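Transcriptional regulator PA3341 (Pseudomonas aeruginosa, PDB 2FBH) probably binds DNA as a two-chain transcription factor of the MarR family, and carries bound zinc in the crystal. Local coordinates at residues 28-31 with 32-35; 51-55 with 56-60; 74-78 with 79-83; 133-136 with 137-141. All coordinates share one frame; numbering follows the deposited sequence.

Contact 1. Residues 28-31 with 32-35; sequences RRLS and HLGL. With ZN (zinc ion), chain C.
Zinc supplies the polar focus where Ser31 meets His32 just beyond the end of helix 11-29. The metal is bound by His32 ND1 at 2.2 Å, and Ser31, whose OG stands 3.2 Å from the zinc ion, belongs to the same site. With chi1 at 62°, His32 CG lies between its own backbone N and carbonyl carbon, which brings the ring back over the preceding turn; Arg29 O then lies at the ring edge, 3.4 Å from CE1.

Hydrogen bonds fix the backbone beneath the metal. Leu33 N donates to Leu30 O at 2.9 Å, arriving from above the carbonyl plane, and a water gives a second bond to that oxygen while accepting from Leu35 N. Ser31 OG donates to Arg28 O at 2.8 Å, an oxygen that Ser31 N grips as well.

The apolar share is small: Leu33 CG sits over one face of the His32 ring, 3.5 Å above its plane and offset toward the rim, and Leu33 CD1 reaches Leu30 CD2 at 3.8 Å. Gly34 turns the chain with positive phi.

Leu30 and Leu35 pack on Trp40 of helix 39-48, whereas His32 leans on Ile112 of helix 102-120.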
loop_
_atom_site.group_PDB
_atom_site.type_symbol
_atom_site.label_atom_id
_atom_site.label_comp_id
_atom_site.label_asym_id
_atom_site.label_seq_id
_atom_site.Cartn_x
_atom_site.Cartn_y
_atom_site.Cartn_z
ATOM N N ARG A 28 4.956 7.122 11.484
ATOM C CA ARG A 28 5.234 8.317 12.331
ATOM C C ARG A 28 5.248 8.002 13.830
ATOM O O ARG A 28 6.193 8.369 14.542
ATOM C CB ARG A 28 4.165 9.370 12.042
ATOM C CG ARG A 28 4.078 10.504 13.093
ATOM C CD ARG A 28 2.964 11.552 12.764
ATOM N NE ARG A 28 2.857 12.541 13.813
ATOM C CZ ARG A 28 3.562 13.701 13.814
ATOM N NH1 ARG A 28 3.427 14.609 14.779
ATOM N NH2 ARG A 28 4.394 13.945 12.864
ATOM N N ARG A 29 4.227 7.289 14.319
ATOM C CA ARG A 29 4.192 6.991 15.757
ATOM C C ARG A 29 5.233 6.002 16.211
ATOM O O ARG A 29 5.585 6.017 17.405
ATOM C CB ARG A 29 2.773 6.646 16.251
ATOM C CG ARG A 29 1.756 7.781 15.859
ATOM C CD ARG A 29 0.535 7.616 16.776
ATOM N NE ARG A 29 -0.563 8.322 16.140
ATOM C CZ ARG A 29 -1.775 8.295 16.647
ATOM N NH1 ARG A 29 -1.959 7.551 17.745
ATOM N NH2 ARG A 29 -2.768 8.940 16.009
ATOM N N LEU A 30 5.766 5.215 15.259
ATOM C CA LEU A 30 6.787 4.249 15.560
ATOM C C LEU A 30 8.251 4.772 15.293
ATOM O O LEU A 30 9.214 3.987 15.524
ATOM C CB LEU A 30 6.592 2.971 14.780
ATOM C CG LEU A 30 5.299 2.234 15.172
ATOM C CD1 LEU A 30 5.035 1.063 14.280
ATOM C CD2 LEU A 30 5.338 1.673 16.647
ATOM N N SER A 31 8.376 6.024 14.821
ATOM C CA SER A 31 9.602 6.530 14.216
ATOM C C SER A 31 10.798 6.592 15.218
ATOM O O SER A 31 12.025 6.609 14.790
ATOM C CB SER A 31 9.382 7.876 13.514
ATOM O OG SER A 31 8.976 8.792 14.516
ATOM N N HIS A 32 10.478 6.571 16.503
ATOM C CA HIS A 32 11.494 6.665 17.575
ATOM C C HIS A 32 12.226 5.333 17.720
ATOM O O HIS A 32 13.304 5.258 18.337
ATOM C CB HIS A 32 10.891 7.071 18.859
ATOM C CG HIS A 32 9.884 6.114 19.403
ATOM N ND1 HIS A 32 8.680 5.865 18.779
ATOM C CD2 HIS A 32 9.894 5.360 20.526
ATOM C CE1 HIS A 32 7.995 4.991 19.500
ATOM N NE2 HIS A 32 8.700 4.683 20.574
ATOM N N LEU A 33 11.636 4.281 17.165
ATOM C CA LEU A 33 12.167 2.927 17.432
ATOM C C LEU A 33 13.300 2.572 16.476
ATOM O O LEU A 33 13.950 1.535 16.653
ATOM C CB LEU A 33 11.032 1.850 17.394
ATOM C CG LEU A 33 9.955 2.105 18.425
ATOM C CD1 LEU A 33 8.822 1.127 18.185
ATOM C CD2 LEU A 33 10.416 1.952 19.880
ATOM N N GLY A 34 13.522 3.432 15.485
ATOM C CA GLY A 34 14.628 3.226 14.485
ATOM C C GLY A 34 14.410 1.983 13.626
ATOM O O GLY A 34 15.365 1.377 13.104
ATOM N N LEU A 35 13.155 1.585 13.432
ATOM C CA LEU A 35 12.896 0.360 12.663
ATOM C C LEU A 35 12.460 0.753 11.295
ATOM O O LEU A 35 11.239 0.735 10.981
ATOM C CB LEU A 35 11.753 -0.423 13.275
ATOM C CG LEU A 35 12.059 -1.049 14.619
ATOM C CD1 LEU A 35 10.783 -1.411 15.353
ATOM C CD2 LEU A 35 12.944 -2.252 14.371
HETATM ZN ZN ZN C . 8.381 7.588 17.375
HETATM O O HOH W 1 10.752 2.944 13.687
#

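Contact 2. Residues 51-55 with 56-60; sequences DSPTQ and RELAQ
Thr54 and Glu57 exchange hydrogen bonds at the start of helix 55-62, and the tight part of the contact is built round this pair. Thr54 OG1 accepts from Glu57 N at 3.1 Å, while Thr54 N donates to Glu57 OE1 at 2.8 Å with an N-H...O angle of 160°. The carboxylate oxygen is met on its anti side, 35° out of the carboxylate plane. The side-chain shapes set this up: chi1 of 64° places Thr54 OG1 between its backbone N and carbonyl carbon, facing the first turn, an extended chain beyond CG carries Glu57 OE1 back to the cap, and Thr54 OG1 lies 3.4 Å from Glu57 CG.

Together the reciprocal bonds make a capping box with Thr54 as N-cap, so that amides of the first turn and of the cap itself find acceptors. The helix belongs to the helix-turn-helix region of the MarR family. Regular helical bonding begins at once, Leu58 N donating to Thr54 O at 3.1 Å and Ala59 N to Gln55 O at 3.0 Å.

The inner side is apolar and well packed: Pro53 CG lies 4.1 Å from Leu58 CB, the ring and the leucine side chain crossing at a slant, and Leu58 is buried against Val42, Leu69, Leu73 and Ile96. Gln55 turns toward Leu73 and Ile96, its OE1 accepting a hydrogen bond from Arg84 NH1. The solvent side is loose by comparison. There the exposed Arg56 touches Thr54 OG1 through CB at 3.7 Å, and the rest of its chain, bent at chi3, leads away.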
loop_
_atom_site.group_PDB
_atom_site.type_symbol
_atom_site.label_atom_id
_atom_site.label_comp_id
_atom_site.label_asym_id
_atom_site.label_seq_id
_atom_site.Cartn_x
_atom_site.Cartn_y
_atom_site.Cartn_z
ATOM N N ASP A 51 1.669 -19.249 14.823
ATOM C CA ASP A 51 2.679 -20.044 14.130
ATOM C C ASP A 51 3.879 -19.168 13.782
ATOM O O ASP A 51 3.743 -17.963 13.635
ATOM C CB ASP A 51 2.128 -20.677 12.860
ATOM C CG ASP A 51 0.986 -21.626 13.148
ATOM O OD1 ASP A 51 0.882 -22.127 14.298
ATOM O OD2 ASP A 51 0.175 -21.823 12.224
ATOM N N SER A 52 5.041 -19.806 13.670
ATOM C CA SER A 52 6.246 -19.158 13.194
ATOM C C SER A 52 6.259 -19.339 11.697
ATOM O O SER A 52 6.252 -20.483 11.240
ATOM C CB SER A 52 7.455 -19.837 13.825
ATOM O OG SER A 52 7.417 -19.636 15.224
ATOM N N PRO A 53 6.235 -18.228 10.914
ATOM C CA PRO A 53 6.108 -18.361 9.467
ATOM C C PRO A 53 7.410 -18.740 8.789
ATOM O O PRO A 53 8.513 -18.520 9.316
ATOM C CB PRO A 53 5.706 -16.941 9.017
ATOM C CG PRO A 53 6.465 -16.049 10.018
ATOM C CD PRO A 53 6.298 -16.818 11.333
ATOM N N THR A 54 7.308 -19.283 7.593
ATOM C CA THR A 54 8.504 -19.382 6.770
ATOM C C THR A 54 8.709 -17.982 6.177
ATOM O O THR A 54 7.835 -17.145 6.295
ATOM C CB THR A 54 8.294 -20.335 5.613
ATOM O OG1 THR A 54 7.260 -19.822 4.739
ATOM C CG2 THR A 54 7.885 -21.705 6.156
ATOM N N GLN A 55 9.827 -17.769 5.485
ATOM C CA GLN A 55 10.100 -16.487 4.803
ATOM C C GLN A 55 9.049 -16.188 3.753
ATOM O O GLN A 55 8.592 -15.053 3.622
ATOM C CB GLN A 55 11.532 -16.462 4.209
ATOM C CG GLN A 55 12.559 -16.418 5.323
ATOM C CD GLN A 55 13.949 -15.765 4.982
ATOM O OE1 GLN A 55 14.885 -15.853 5.803
ATOM N NE2 GLN A 55 14.062 -15.090 3.819
ATOM N N ARG A 56 8.654 -17.235 3.034
ATOM C CA ARG A 56 7.600 -17.175 2.020
ATOM C C ARG A 56 6.241 -16.727 2.586
ATOM O O ARG A 56 5.535 -15.948 1.963
ATOM C CB ARG A 56 7.478 -18.530 1.308
ATOM C CG ARG A 56 8.798 -19.094 0.767
ATOM C CD ARG A 56 8.582 -20.276 -0.206
ATOM N NE ARG A 56 8.008 -19.844 -1.482
ATOM C CZ ARG A 56 8.705 -19.677 -2.606
ATOM N NH1 ARG A 56 8.098 -19.268 -3.709
ATOM N NH2 ARG A 56 10.007 -19.920 -2.635
ATOM N N GLU A 57 5.893 -17.210 3.776
ATOM C CA GLU A 57 4.634 -16.854 4.411
ATOM C C GLU A 57 4.642 -15.394 4.888
ATOM O O GLU A 57 3.676 -14.635 4.729
ATOM C CB GLU A 57 4.322 -17.835 5.562
ATOM C CG GLU A 57 3.924 -19.262 5.086
ATOM C CD GLU A 57 3.975 -20.316 6.220
ATOM O OE1 GLU A 57 4.672 -20.070 7.233
ATOM O OE2 GLU A 57 3.315 -21.404 6.102
ATOM N N LEU A 58 5.783 -14.989 5.430
ATOM C CA LEU A 58 5.914 -13.654 6.000
ATOM C C LEU A 58 5.911 -12.578 4.905
ATOM O O LEU A 58 5.354 -11.505 5.090
ATOM C CB LEU A 58 7.219 -13.604 6.807
ATOM C CG LEU A 58 7.466 -12.444 7.753
ATOM C CD1 LEU A 58 6.279 -12.089 8.712
ATOM C CD2 LEU A 58 8.757 -12.800 8.572
ATOM N N ALA A 59 6.521 -12.891 3.774
ATOM C CA ALA A 59 6.621 -11.974 2.656
ATOM C C ALA A 59 5.200 -11.718 2.119
ATOM O O ALA A 59 4.771 -10.563 1.981
ATOM C CB ALA A 59 7.502 -12.585 1.589
ATOM N N GLN A 60 4.472 -12.810 1.870
ATOM C CA GLN A 60 3.045 -12.766 1.531
ATOM C C GLN A 60 2.301 -11.770 2.403
ATOM O O GLN A 60 1.751 -10.788 1.887
ATOM C CB GLN A 60 2.407 -14.168 1.583
ATOM C CG GLN A 60 2.660 -14.981 0.310
ATOM C CD GLN A 60 2.265 -16.471 0.387
ATOM O OE1 GLN A 60 1.786 -16.984 1.431
ATOM N NE2 GLN A 60 2.484 -17.182 -0.731
#

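Contact 3. Residues 74-78 with 79-83; sequences DGLES and QGLVR
Leu76 O is gripped by two backbone amides at the C-terminal end of helix 66-78. Leu81 N donates to it at 3.0 Å with an N-H...O angle of 161°, and Gln79 N adds a weak bond of 3.2 Å. The next carbonyl, Glu77 O, accepts from Gly80 N at 2.9 Å, the donor lying 66° out of the carbonyl plane, well off a lone pair. A water donates to the same Glu77 O and to Val82 O, tying the last helical turn to the first residue of the strand. Within that turn Ser78 OG donates to Gly75 O at 2.6 Å; its chi1 of 75° turns the hydroxyl back over the helix.

The pair of bonds to Leu76 O and Glu77 O, with Gly80 at positive phi, forms a Schellman motif, which ends the helix and sends the chain into strand 82-85. That strand pairs antiparallel with 95-98 in the two-stranded wing of the MarR winged helix-turn-helix.

An apolar contact accompanies the turn. Leu76 CD2 meets Leu81 CD1 at 3.9 Å, their side chains crossing at about a right angle, while Leu76 CB meets Val82 CG2 at the same 3.9 Å. The latter methyl also rests on the backbone of Glu77, 3.7 Å from its N. Val82 N is buried here without a polar partner in the model. Leu76 and Val82 continue into helix 39-48 through Val42 and Leu46, respectively, whereas the Glu77 carboxylate forms a salt bridge with Arg84, shared by Asp74.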
loop_
_atom_site.group_PDB
_atom_site.type_symbol
_atom_site.label_atom_id
_atom_site.label_comp_id
_atom_site.label_asym_id
_atom_site.label_seq_id
_atom_site.Cartn_x
_atom_site.Cartn_y
_atom_site.Cartn_z
ATOM N N ASP A 74 17.548 -9.400 7.789
ATOM C CA ASP A 74 18.984 -9.235 8.211
ATOM C C ASP A 74 19.075 -8.100 9.245
ATOM O O ASP A 74 19.741 -8.200 10.275
ATOM C CB ASP A 74 19.898 -8.799 7.056
ATOM C CG ASP A 74 20.203 -9.926 6.042
ATOM O OD1 ASP A 74 20.008 -11.109 6.370
ATOM O OD2 ASP A 74 20.591 -9.562 4.894
ATOM N N GLY A 75 18.369 -7.010 8.960
ATOM C CA GLY A 75 18.275 -5.911 9.886
ATOM C C GLY A 75 17.743 -6.299 11.246
ATOM O O GLY A 75 18.363 -6.000 12.248
ATOM N N LEU A 76 16.619 -7.006 11.293
ATOM C CA LEU A 76 16.023 -7.330 12.541
ATOM C C LEU A 76 16.916 -8.369 13.300
ATOM O O LEU A 76 17.020 -8.335 14.481
ATOM C CB LEU A 76 14.675 -8.002 12.239
ATOM C CG LEU A 76 13.604 -6.974 11.774
ATOM C CD1 LEU A 76 12.297 -7.749 11.542
ATOM C CD2 LEU A 76 13.410 -5.921 12.850
ATOM N N GLU A 77 17.484 -9.287 12.538
ATOM C CA GLU A 77 18.331 -10.382 13.111
ATOM C C GLU A 77 19.619 -9.764 13.715
ATOM O O GLU A 77 20.097 -10.130 14.841
ATOM C CB GLU A 77 18.676 -11.320 11.959
ATOM C CG GLU A 77 19.238 -12.665 12.421
ATOM C CD GLU A 77 19.471 -13.594 11.245
ATOM O OE1 GLU A 77 19.577 -14.760 11.558
ATOM O OE2 GLU A 77 19.635 -13.185 10.039
ATOM N N SER A 78 20.176 -8.796 12.977
ATOM C CA SER A 78 21.328 -8.030 13.486
ATOM C C SER A 78 21.075 -7.354 14.842
ATOM O O SER A 78 21.985 -7.228 15.666
ATOM C CB SER A 78 21.816 -6.994 12.456
ATOM O OG SER A 78 20.945 -5.863 12.387
ATOM N N GLN A 79 19.827 -6.958 15.073
ATOM C CA GLN A 79 19.404 -6.290 16.299
ATOM C C GLN A 79 18.934 -7.326 17.363
ATOM O O GLN A 79 18.479 -6.966 18.473
ATOM C CB GLN A 79 18.309 -5.216 15.985
ATOM C CG GLN A 79 18.623 -4.088 14.903
ATOM C CD GLN A 79 17.350 -3.272 14.346
ATOM O OE1 GLN A 79 16.456 -3.805 13.628
ATOM N NE2 GLN A 79 17.315 -1.974 14.647
ATOM N N GLY A 80 19.082 -8.628 17.062
ATOM C CA GLY A 80 18.722 -9.664 18.022
ATOM C C GLY A 80 17.200 -9.783 18.256
ATOM O O GLY A 80 16.774 -10.253 19.315
ATOM N N LEU A 81 16.411 -9.350 17.278
ATOM C CA LEU A 81 14.931 -9.339 17.410
ATOM C C LEU A 81 14.283 -10.601 16.819
ATOM O O LEU A 81 13.155 -11.023 17.224
ATOM C CB LEU A 81 14.342 -8.071 16.783
ATOM C CG LEU A 81 14.829 -6.785 17.446
ATOM C CD1 LEU A 81 14.352 -5.523 16.625
ATOM C CD2 LEU A 81 14.436 -6.656 18.934
ATOM N N VAL A 82 14.941 -11.183 15.812
ATOM C CA VAL A 82 14.451 -12.421 15.238
ATOM C C VAL A 82 15.560 -13.468 15.116
ATOM O O VAL A 82 16.727 -13.109 15.105
ATOM C CB VAL A 82 13.844 -12.254 13.820
ATOM C CG1 VAL A 82 12.610 -11.194 13.817
ATOM C CG2 VAL A 82 14.835 -11.812 12.811
ATOM N N ARG A 83 15.154 -14.735 15.018
ATOM C CA ARG A 83 16.034 -15.860 14.621
ATOM C C ARG A 83 15.372 -16.630 13.513
ATOM O O ARG A 83 14.118 -16.591 13.359
ATOM C CB ARG A 83 16.328 -16.769 15.813
ATOM C CG ARG A 83 17.090 -16.035 16.897
ATOM C CD ARG A 83 17.439 -16.953 17.993
ATOM N NE ARG A 83 18.493 -17.914 17.607
ATOM C CZ ARG A 83 18.724 -19.024 18.290
ATOM N NH1 ARG A 83 19.673 -19.891 17.917
ATOM N NH2 ARG A 83 17.960 -19.275 19.328
HETATM O O HOH W 2 19.039 -12.367 16.116
#

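Contact 4. Residues 133-136 with 137-141; sequences QQVL and LRILA
Val135 and Ile139, one turn apart on helix 126-144, meet through their ends: Val135 CG1 lies 3.9 Å from Ile139 CD1, the two side chains set at a slant to each other. This is i to i+4 packing on a regular alpha helix, here one that contributes to the subunit interface. With chi1 at 175°, Val135 CG1 is anti to the backbone N and leans along the helix toward the isoleucine. Ile139 answers with an extended chain that runs over Val135 O, CG1 at 3.4 Å from that oxygen.

Leu137, two residues earlier, repeats the same posture, its CG 3.2 Å from Gln133 O. Its CD1 also approaches the amide end of Gln134, whose chain bends at chi2. Leu136 flanks the isoleucine more loosely, CD2 4.5 Å from Ile139 CD1, and packs on Leu15 of helix 11-29, near the bound mercury ion. Leu137, Ile139 and Leu140 meet Leu14, Ile124 and Ala21 of the second subunit, respectively.

Beneath the side chains, successive i to i+4 bonds keep the backbone regular. One of them, Leu140 N to Leu136 O at 2.9 Å, is nearly straight, with an N-H...O angle of 176°.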
loop_
_atom_site.group_PDB
_atom_site.type_symbol
_atom_site.label_atom_id
_atom_site.label_comp_id
_atom_site.label_asym_id
_atom_site.label_seq_id
_atom_site.Cartn_x
_atom_site.Cartn_y
_atom_site.Cartn_z
ATOM N N GLN A 133 -15.716 -3.879 6.657
ATOM C CA GLN A 133 -14.918 -5.084 6.644
ATOM C C GLN A 133 -15.474 -6.156 5.766
ATOM O O GLN A 133 -14.690 -6.781 5.033
ATOM C CB GLN A 133 -14.745 -5.605 8.044
ATOM C CG GLN A 133 -13.865 -4.654 8.863
ATOM C CD GLN A 133 -14.035 -5.029 10.397
ATOM O OE1 GLN A 133 -15.014 -5.669 10.791
ATOM N NE2 GLN A 133 -13.122 -4.602 11.207
ATOM N N GLN A 134 -16.797 -6.352 5.764
ATOM C CA GLN A 134 -17.399 -7.384 4.874
ATOM C C GLN A 134 -17.184 -7.008 3.390
ATOM O O GLN A 134 -16.887 -7.879 2.567
ATOM C CB GLN A 134 -18.926 -7.530 5.067
ATOM C CG GLN A 134 -19.364 -8.320 6.229
ATOM C CD GLN A 134 -18.668 -9.627 6.300
ATOM O OE1 GLN A 134 -18.711 -10.470 5.369
ATOM N NE2 GLN A 134 -18.063 -9.834 7.376
ATOM N N VAL A 135 -17.326 -5.741 3.026
ATOM C CA VAL A 135 -17.027 -5.311 1.631
ATOM C C VAL A 135 -15.582 -5.623 1.276
ATOM O O VAL A 135 -15.307 -6.224 0.249
ATOM C CB VAL A 135 -17.333 -3.815 1.404
ATOM C CG1 VAL A 135 -16.878 -3.399 -0.026
ATOM C CG2 VAL A 135 -18.920 -3.664 1.520
ATOM N N LEU A 136 -14.635 -5.175 2.124
ATOM C CA LEU A 136 -13.207 -5.485 1.879
ATOM C C LEU A 136 -12.918 -7.000 1.778
ATOM O O LEU A 136 -12.150 -7.415 0.910
ATOM C CB LEU A 136 -12.337 -4.934 3.035
ATOM C CG LEU A 136 -12.371 -3.390 3.039
ATOM C CD1 LEU A 136 -11.572 -2.869 4.263
ATOM C CD2 LEU A 136 -11.980 -2.633 1.794
ATOM N N LEU A 137 -13.550 -7.813 2.637
ATOM C CA LEU A 137 -13.327 -9.276 2.585
ATOM C C LEU A 137 -13.800 -9.854 1.251
ATOM O O LEU A 137 -13.113 -10.763 0.747
ATOM C CB LEU A 137 -14.028 -9.938 3.770
ATOM C CG LEU A 137 -13.293 -9.693 5.102
ATOM C CD1 LEU A 137 -14.315 -10.154 6.151
ATOM C CD2 LEU A 137 -12.072 -10.589 5.102
ATOM N N ARG A 138 -14.897 -9.340 0.693
ATOM C CA ARG A 138 -15.403 -9.835 -0.622
ATOM C C ARG A 138 -14.491 -9.417 -1.730
ATOM O O ARG A 138 -14.171 -10.200 -2.636
ATOM C CB ARG A 138 -16.841 -9.409 -0.914
ATOM C CG ARG A 138 -17.342 -10.015 -2.244
ATOM C CD ARG A 138 -17.213 -11.558 -2.313
ATOM N NE ARG A 138 -17.431 -11.944 -3.720
ATOM C CZ ARG A 138 -18.625 -12.223 -4.273
ATOM N NH1 ARG A 138 -18.679 -12.551 -5.577
ATOM N NH2 ARG A 138 -19.750 -12.194 -3.554
ATOM N N ILE A 139 -14.004 -8.177 -1.655
ATOM C CA ILE A 139 -13.020 -7.723 -2.680
ATOM C C ILE A 139 -11.814 -8.631 -2.613
ATOM O O ILE A 139 -11.304 -9.156 -3.624
ATOM C CB ILE A 139 -12.637 -6.212 -2.432
ATOM C CG1 ILE A 139 -13.873 -5.275 -2.718
ATOM C CG2 ILE A 139 -11.350 -5.868 -3.273
ATOM C CD1 ILE A 139 -13.646 -3.838 -2.199
ATOM N N LEU A 140 -11.267 -8.824 -1.410
ATOM C CA LEU A 140 -10.145 -9.755 -1.316
ATOM C C LEU A 140 -10.417 -11.176 -1.823
ATOM O O LEU A 140 -9.544 -11.764 -2.501
ATOM C CB LEU A 140 -9.662 -9.783 0.127
ATOM C CG LEU A 140 -8.303 -10.340 0.495
ATOM C CD1 LEU A 140 -7.203 -9.594 -0.242
ATOM C CD2 LEU A 140 -8.155 -10.266 2.117
ATOM N N ALA A 141 -11.604 -11.714 -1.534
ATOM C CA ALA A 141 -11.935 -13.081 -2.046
ATOM C C ALA A 141 -12.024 -13.041 -3.542
ATOM O O ALA A 141 -11.574 -14.030 -4.217
ATOM C CB ALA A 141 -13.272 -13.512 -1.459
#

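Overall arrangement
All four contacts are local, but each marks a different point in the fold. Contact 1 is a surface site with metal chemistry, whereas contacts 2, 3 and 4 are partly buried. Contacts 2 and 3 treat opposite kinds of helix end: an N-terminal capping box on helix 55-62 and a C-terminal Schellman motif on helix 66-78, consecutive in the chain. Their centres lie about 15 Å apart and the two do not touch. Contacts 1 and 3 do touch, through Leu35 against Leu76 and Leu81. Contact 4, its centre about 34 Å from that of contact 3, is uninterrupted helix; among the four it has the most extensive packing against the second subunit.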